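Side-chain contact in DNA binding protein (PDB 4NB5), which controls, as a MarR-type repressor, expression of its own gene and of several MmpS-MmpL transport systems by binding directly to their promoter regions: residues G25-S29 against R30-R34. Residues are numbered along the deposited sequence; the frame is centred on the assembly and turned at random.
Sequences GYFES and RSLTR. With 2JT (1,3-dihydroxypropan-2-yl octadecanoate), chain E.
The guanidinium of R30 lies flat over one face of the Y26 ring, a cation-pi stack with planes about 14° apart. R30 CZ is 3.8 Å from the centroid of the Y26 ring, and CD also sits over that face. R30 extends from CG to NE, which carries its head back along the end of helix 16-28. There R30 NH1 donates to Y26 O at 3.0 Å, with the carbonyl oxygen in the guanidinium plane. S29 OG donates to Y26 O as well, from above the carbonyl plane. The helix ends in a Schellman motif, with S31 at positive phi. In it L32 N bonds to F27 O (3.0 Å) and S31 N to E28 O (3.2 Å). The turn sets L32 CB against F27 CD2 at 3.8 Å, while F27 also packs on A36 and L40 of helix 34-45. E28 and R34 pair as a salt bridge, but its modelled length is doubtful. The lipid chain passes the edge of the R30 guanidinium, though its modelled closeness is doubtful, and R30 NE is buried without a partner. Stack, carbonyl bond and the salt bridge from R30 NH2 to E113 of the second subunit together fix the rotation of this cation in the lipid pocket at the dimer interface.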
ATOM      1  N   GLY B  25      12.981  19.432   8.277  1.00 11.96           N
ATOM      2  CA  GLY B  25      12.151  20.293   9.106  1.00 14.73           C
ATOM      3  C   GLY B  25      10.672  20.089   8.831  1.00 13.45           C
ATOM      4  O   GLY B  25       9.849  20.137   9.744  1.00 12.31           O
ATOM      5  N   TYR B  26      10.335  19.844   7.568  1.00 10.68           N
ATOM      6  CA  TYR B  26       8.947  19.580   7.180  1.00 10.34           C
ATOM      7  C   TYR B  26       8.411  18.345   7.898  1.00 11.18           C
ATOM      8  O   TYR B  26       7.283  18.337   8.407  1.00 10.37           O
ATOM      9  CB  TYR B  26       8.849  19.394   5.661  1.00 10.42           C
ATOM     10  CG  TYR B  26       7.443  19.127   5.180  1.00  8.39           C
ATOM     11  CD1 TYR B  26       6.945  17.834   5.120  1.00 11.65           C
ATOM     12  CD2 TYR B  26       6.603  20.172   4.815  1.00 14.85           C
ATOM     13  CE1 TYR B  26       5.654  17.589   4.700  1.00 15.80           C
ATOM     14  CE2 TYR B  26       5.315  19.937   4.392  1.00 16.09           C
ATOM     15  CZ  TYR B  26       4.844  18.647   4.337  1.00 13.64           C
ATOM     16  OH  TYR B  26       3.557  18.406   3.918  1.00 17.17           O
ATOM     17  N   PHE B  27       9.227  17.299   7.958  1.00  8.47           N
ATOM     18  CA  PHE B  27       8.835  16.071   8.635  1.00 10.89           C
ATOM     19  C   PHE B  27       8.736  16.286  10.144  1.00 14.24           C
ATOM     20  O   PHE B  27       7.732  15.934  10.757  1.00 12.65           O
ATOM     21  CB  PHE B  27       9.807  14.929   8.322  1.00 10.80           C
ATOM     22  CG  PHE B  27       9.417  14.100   7.112  1.00  6.11           C
ATOM     23  CD1 PHE B  27       9.207  14.694   5.881  1.00 10.35           C
ATOM     24  CD2 PHE B  27       9.286  12.727   7.219  1.00 10.96           C
ATOM     25  CE1 PHE B  27       8.859  13.933   4.772  1.00 10.24           C
ATOM     26  CE2 PHE B  27       8.936  11.961   6.126  1.00 16.08           C
ATOM     27  CZ  PHE B  27       8.723  12.565   4.902  1.00 13.04           C
ATOM     28  N   GLU B  28       9.767  16.875  10.741  1.00 12.42           N
ATOM     29  CA  GLU B  28       9.791  17.039  12.194  1.00 13.06           C
ATOM     30  C   GLU B  28       8.654  17.929  12.690  1.00 19.35           C
ATOM     31  O   GLU B  28       8.145  17.739  13.793  1.00 20.21           O
ATOM     32  CB  GLU B  28      11.128  17.601  12.671  1.00 16.14           C
ATOM     33  CG  GLU B  28      11.280  17.507  14.188  1.00 22.66           C
ATOM     34  CD  GLU B  28      12.268  18.503  14.743  1.00 46.28           C
ATOM     35  OE1 GLU B  28      13.441  18.464  14.324  1.00 51.31           O
ATOM     36  OE2 GLU B  28      11.871  19.326  15.596  1.00 60.49           O
ATOM     37  N   SER B  29       8.251  18.896  11.878  1.00 11.74           N
ATOM     38  CA  SER B  29       7.216  19.840  12.288  1.00 18.62           C
ATOM     39  C   SER B  29       5.863  19.142  12.366  1.00 22.62           C
ATOM     40  O   SER B  29       4.907  19.667  12.950  1.00 20.44           O
ATOM     41  CB  SER B  29       7.159  21.033  11.330  1.00 28.22           C
ATOM     42  OG  SER B  29       6.580  20.675  10.084  1.00 33.69           O
ATOM     43  N   ARG B  30       5.800  17.946  11.788  1.00 19.66           N
ATOM     44  CA  ARG B  30       4.584  17.144  11.760  1.00 18.73           C
ATOM     45  C   ARG B  30       4.721  15.857  12.554  1.00 18.26           C
ATOM     46  O   ARG B  30       4.042  14.863  12.277  1.00 24.28           O
ATOM     47  CB  ARG B  30       4.233  16.841  10.314  1.00 19.52           C
ATOM     48  CG  ARG B  30       3.846  18.092   9.604  1.00 18.33           C
ATOM     49  CD  ARG B  30       3.663  17.921   8.122  1.00 20.21           C
ATOM     50  NE  ARG B  30       3.132  19.161   7.581  1.00 18.26           N
ATOM     51  CZ  ARG B  30       3.837  20.271   7.407  1.00 18.69           C
ATOM     52  NH1 ARG B  30       5.134  20.306   7.705  1.00 26.14           N
ATOM     53  NH2 ARG B  30       3.247  21.353   6.925  1.00 27.00           N
ATOM     54  N   SER B  31       5.598  15.897  13.550  1.00 14.85           N
ATOM     55  CA  SER B  31       5.789  14.797  14.484  1.00 16.80           C
ATOM     56  C   SER B  31       6.361  13.546  13.831  1.00 27.68           C
ATOM     57  O   SER B  31       6.315  12.469  14.418  1.00 22.00           O
ATOM     58  CB  SER B  31       4.473  14.465  15.199  1.00 24.83           C
ATOM     59  OG  SER B  31       3.892  15.637  15.748  1.00 33.13           O
ATOM     60  N   LEU B  32       6.911  13.685  12.627  1.00 17.41           N
ATOM     61  CA  LEU B  32       7.675  12.600  12.031  1.00 14.92           C
ATOM     62  C   LEU B  32       9.157  12.858  12.302  1.00 14.47           C
ATOM     63  O   LEU B  32       9.519  13.926  12.790  1.00 17.05           O
ATOM     64  CB  LEU B  32       7.388  12.502  10.532  1.00 14.89           C
ATOM     65  CG  LEU B  32       5.936  12.172  10.162  1.00 19.13           C
ATOM     66  CD1 LEU B  32       5.775  12.121   8.649  1.00 26.15           C
ATOM     67  CD2 LEU B  32       5.496  10.859  10.802  1.00 22.94           C
ATOM     68  N   THR B  33      10.017  11.891  12.005  1.00 14.48           N
ATOM     69  CA  THR B  33      11.434  12.063  12.297  1.00 13.59           C
ATOM     70  C   THR B  33      12.125  12.967  11.275  1.00 18.03           C
ATOM     71  O   THR B  33      11.827  12.930  10.077  1.00 17.58           O
ATOM     72  CB  THR B  33      12.194  10.725  12.316  1.00 23.71           C
ATOM     73  OG1 THR B  33      12.204  10.161  11.001  1.00 18.98           O
ATOM     74  CG2 THR B  33      11.550   9.749  13.291  1.00 20.96           C
ATOM     75  N   ARG B  34      13.062  13.764  11.768  1.00 15.96           N
ATOM     76  CA  ARG B  34      13.859  14.633  10.922  1.00 14.94           C
ATOM     77  C   ARG B  34      14.629  13.800   9.898  1.00 14.27           C
ATOM     78  O   ARG B  34      14.716  14.165   8.726  1.00 11.20           O
ATOM     79  CB  ARG B  34      14.824  15.458  11.788  1.00 16.30           C
ATOM     80  CG  ARG B  34      15.637  16.484  11.031  1.00 16.00           C
ATOM     81  CD  ARG B  34      16.456  17.373  11.966  1.00 18.07           C
ATOM     82  NE  ARG B  34      15.594  18.267  12.739  1.00 26.48           N
ATOM     83  CZ  ARG B  34      15.066  19.397  12.267  1.00 50.57           C
ATOM     84  NH1 ARG B  34      15.301  19.787  11.020  1.00 30.81           N
ATOM     85  NH2 ARG B  34      14.292  20.141  13.043  1.00 42.85           N
TER
HETATM   86  C10 2JT E 201       4.351  12.943   4.097  1.00 41.33           C
HETATM   87  C13 2JT E 201       2.486  14.399   7.358  1.00 54.19           C
HETATM   88  C15 2JT E 201       0.841  16.136   6.663  1.00 40.53           C
HETATM   89  C17 2JT E 201      -0.560  17.546   8.120  1.00 33.43           C
HETATM   90  C20 2JT E 201       0.410  21.253   8.384  1.00 32.70           C
HETATM   91  C21 2JT E 201      -0.599  22.179   7.854  1.00 31.58           C
HETATM   92  C22 2JT E 201       0.045  23.250   6.956  1.00 35.39           C
HETATM   93  C24 2JT E 201       1.884  24.868   6.791  1.00 40.12           C
HETATM   94  O01 2JT E 201       1.459  11.858   4.604  1.00 82.19           O
HETATM   95  C02 2JT E 201       2.043  11.896   3.557  1.00 69.50           C
HETATM   96  O03 2JT E 201       2.316  10.657   3.089  1.00 74.38           O
HETATM   97  C04 2JT E 201       2.032  10.132   1.987  1.00 39.61           C
HETATM   98  C05 2JT E 201       0.809  10.757   1.386  1.00 42.90           C
HETATM   99  O06 2JT E 201       1.111  11.357   0.191  1.00 45.91           O
HETATM  100  C07 2JT E 201       1.860   8.677   2.596  1.00 47.82           C
HETATM  101  O08 2JT E 201       1.540   7.915   1.728  1.00 19.31           O
HETATM  102  C09 2JT E 201       3.097  12.970   3.115  1.00 56.26           C
HETATM  103  C11 2JT E 201       4.179  13.921   5.273  1.00 59.74           C
HETATM  104  C12 2JT E 201       2.815  13.643   6.049  1.00 62.73           C
HETATM  105  C14 2JT E 201       1.033  14.821   7.411  1.00 48.05           C
HETATM  106  C16 2JT E 201      -0.453  16.765   6.880  1.00 45.21           C
HETATM  107  C18 2JT E 201       0.341  18.678   8.162  1.00 22.50           C
HETATM  108  C19 2JT E 201      -0.186  19.922   8.915  1.00 27.31           C
HETATM  109  C23 2JT E 201       0.858  24.259   7.635  1.00 39.70           C
HETATM  110  C25 2JT E 201       2.847  25.547   7.763  1.00 45.09           C
HETATM  111  O   HOH W   1       9.133  15.344  15.384  1.00 28.58           O
HETATM  112  O   HOH W   2       3.447  18.089  15.246  1.00 29.41           O